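Local atomic coordinates of glutamyl-tRNA(Gln) amidotransferase subunit B, mitochondrial (Saccharomyces cerevisiae, PDB entry 4N0H), a protein that is subunit B of the yeast mitochondrial glutamyl-tRNA(Gln) amidotransferase, a member of the GatB/GatE family built around a large mixed beta sheet. Residues B[117-122]-B[184-189]. Residues are numbered along the deposited sequence; the frame is centred on the assembly and turned at random.
Sequences INLSKE and VRAFIK
A chi1 of -179° carries the Phe187 ring away from its own backbone N and out from helix 181-197 to Ile117, whose CG1 stands beside its backbone N while CG2 lies anti to it. The CG1 branch brings Ile117 CD1 to CE1 and CZ of the ring, and CG2 lies near Phe187 CD1 and CE1. The two side chains cross at about a right angle. One corner of the ring does most of the touching: Phe187 CE1 lies 3.6 Å from both CD1 and CB of Ile117. Leu119, two residues along the strand, points to the same side and fits more loosely against the helix backbone. Its CD2 comes to 4.2 Å from Ala186 O and also nears Ala186 CB, while its CD1 approaches Phe187 CB. No hydrogen bond joins the two segments; all four touching residues are buried. Phe178 meets the Phe187 ring edge-to-face, Ile133 of the neighbouring strand touches both Phe187 and Leu119, and Lys190 hydrogen-bonds Asn118 O through NZ. Ser120 N-caps the short helix 121-124, its OG bonded to Leu123 N. The axes of strand segment 117-120 and helix segment 184-189 approach to 9.5 Å, with 125° between their N-to-C directions. This is apolar helix-on-sheet packing: helix 181-197 covers the end of strand 102-120 within the mixed sheet of the GatB/GatE catalytic domain.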
loop_
_atom_site.group_PDB
_atom_site.type_symbol
_atom_site.label_atom_id
_atom_site.label_comp_id
_atom_site.label_asym_id
_atom_site.label_seq_id
_atom_site.Cartn_x
_atom_site.Cartn_y
_atom_site.Cartn_z
ATOM N N ILE B 117 -28.330 0.245 -24.888
ATOM C CA ILE B 117 -28.450 1.201 -25.982
ATOM C C ILE B 117 -29.461 0.687 -27.005
ATOM O O ILE B 117 -29.372 -0.451 -27.468
ATOM C CB ILE B 117 -27.088 1.491 -26.655
ATOM C CG1 ILE B 117 -26.216 2.344 -25.733
ATOM C CG2 ILE B 117 -27.283 2.206 -27.980
ATOM C CD1 ILE B 117 -24.963 2.879 -26.390
ATOM N N ASN B 118 -30.436 1.527 -27.335
ATOM C CA ASN B 118 -31.483 1.152 -28.278
ATOM C C ASN B 118 -31.115 1.454 -29.724
ATOM O O ASN B 118 -30.663 2.554 -30.045
ATOM C CB ASN B 118 -32.795 1.847 -27.914
ATOM C CG ASN B 118 -33.394 1.313 -26.633
ATOM O OD1 ASN B 118 -33.474 0.100 -26.433
ATOM N ND2 ASN B 118 -33.805 2.216 -25.746
ATOM N N LEU B 119 -31.307 0.463 -30.587
ATOM C CA LEU B 119 -31.086 0.630 -32.017
ATOM C C LEU B 119 -32.400 0.406 -32.756
ATOM O O LEU B 119 -33.175 -0.478 -32.396
ATOM C CB LEU B 119 -30.029 -0.358 -32.520
ATOM C CG LEU B 119 -28.674 -0.345 -31.806
ATOM C CD1 LEU B 119 -27.782 -1.460 -32.330
ATOM C CD2 LEU B 119 -27.992 1.005 -31.961
ATOM N N SER B 120 -32.648 1.209 -33.785
ATOM C CA SER B 120 -33.863 1.074 -34.584
ATOM C C SER B 120 -33.539 1.116 -36.071
ATOM O O SER B 120 -32.568 1.752 -36.481
ATOM C CB SER B 120 -34.857 2.185 -34.238
ATOM O OG SER B 120 -34.335 3.459 -34.575
ATOM N N LYS B 121 -34.352 0.433 -36.874
ATOM C CA LYS B 121 -34.204 0.469 -38.326
ATOM C C LYS B 121 -34.351 1.897 -38.826
ATOM O O LYS B 121 -33.603 2.352 -39.697
ATOM C CB LYS B 121 -35.252 -0.422 -38.999
ATOM C CG LYS B 121 -35.428 -0.153 -40.491
ATOM C CD LYS B 121 -35.520 -1.438 -41.305
ATOM C CE LYS B 121 -36.672 -2.320 -40.853
ATOM N NZ LYS B 121 -36.713 -3.605 -41.607
ATOM N N GLU B 122 -35.320 2.597 -38.249
ATOM C CA GLU B 122 -35.658 3.961 -38.633
ATOM C C GLU B 122 -34.476 4.928 -38.544
ATOM O O GLU B 122 -34.311 5.797 -39.400
ATOM C CB GLU B 122 -36.812 4.461 -37.761
ATOM C CG GLU B 122 -37.163 5.923 -37.949
ATOM C CD GLU B 122 -38.209 6.392 -36.958
ATOM O OE1 GLU B 122 -38.310 7.616 -36.730
ATOM O OE2 GLU B 122 -38.929 5.533 -36.404
ATOM N N VAL B 184 -23.290 -4.165 -34.937
ATOM C CA VAL B 184 -21.995 -3.757 -34.400
ATOM C C VAL B 184 -21.606 -2.372 -34.908
ATOM O O VAL B 184 -21.196 -1.511 -34.131
ATOM C CB VAL B 184 -20.890 -4.775 -34.755
ATOM C CG1 VAL B 184 -19.514 -4.226 -34.401
ATOM C CG2 VAL B 184 -21.143 -6.098 -34.046
ATOM N N ARG B 185 -21.752 -2.160 -36.213
ATOM C CA ARG B 185 -21.433 -0.873 -36.824
ATOM C C ARG B 185 -22.317 0.259 -36.297
ATOM O O ARG B 185 -21.828 1.351 -36.004
ATOM C CB ARG B 185 -21.529 -0.958 -38.353
ATOM C CG ARG B 185 -21.544 0.397 -39.047
ATOM C CD ARG B 185 -21.411 0.276 -40.566
ATOM N NE ARG B 185 -20.015 0.162 -40.986
ATOM C CZ ARG B 185 -19.489 -0.912 -41.569
ATOM N NH1 ARG B 185 -20.245 -1.974 -41.819
ATOM N NH2 ARG B 185 -18.206 -0.917 -41.911
ATOM N N ALA B 186 -23.615 -0.009 -36.172
ATOM C CA ALA B 186 -24.565 0.997 -35.706
ATOM C C ALA B 186 -24.335 1.372 -34.242
ATOM O O ALA B 186 -24.523 2.525 -33.851
ATOM C CB ALA B 186 -25.995 0.517 -35.912
ATOM N N PHE B 187 -23.932 0.394 -33.435
ATOM C CA PHE B 187 -23.681 0.626 -32.014
ATOM C C PHE B 187 -22.450 1.506 -31.798
ATOM O O PHE B 187 -22.495 2.480 -31.047
ATOM C CB PHE B 187 -23.512 -0.705 -31.280
ATOM C CG PHE B 187 -23.263 -0.559 -29.806
ATOM C CD1 PHE B 187 -24.322 -0.509 -28.914
ATOM C CD2 PHE B 187 -21.969 -0.481 -29.310
ATOM C CE1 PHE B 187 -24.095 -0.378 -27.553
ATOM C CE2 PHE B 187 -21.734 -0.347 -27.952
ATOM C CZ PHE B 187 -22.798 -0.294 -27.072
ATOM N N ILE B 188 -21.349 1.143 -32.449
ATOM C CA ILE B 188 -20.108 1.903 -32.356
ATOM C C ILE B 188 -20.340 3.346 -32.784
ATOM O O ILE B 188 -19.856 4.280 -32.150
ATOM C CB ILE B 188 -19.010 1.271 -33.229
ATOM C CG1 ILE B 188 -18.650 -0.118 -32.699
ATOM C CG2 ILE B 188 -17.779 2.161 -33.278
ATOM C CD1 ILE B 188 -17.646 -0.854 -33.553
ATOM N N LYS B 189 -21.111 3.515 -33.854
ATOM C CA LYS B 189 -21.446 4.836 -34.371
ATOM C C LYS B 189 -22.222 5.663 -33.348
ATOM O O LYS B 189 -21.900 6.826 -33.111
ATOM C CB LYS B 189 -22.268 4.701 -35.656
ATOM C CG LYS B 189 -22.427 5.991 -36.439
ATOM C CD LYS B 189 -23.557 5.869 -37.454
ATOM C CE LYS B 189 -23.370 6.826 -38.619
ATOM N NZ LYS B 189 -22.237 6.406 -39.494
#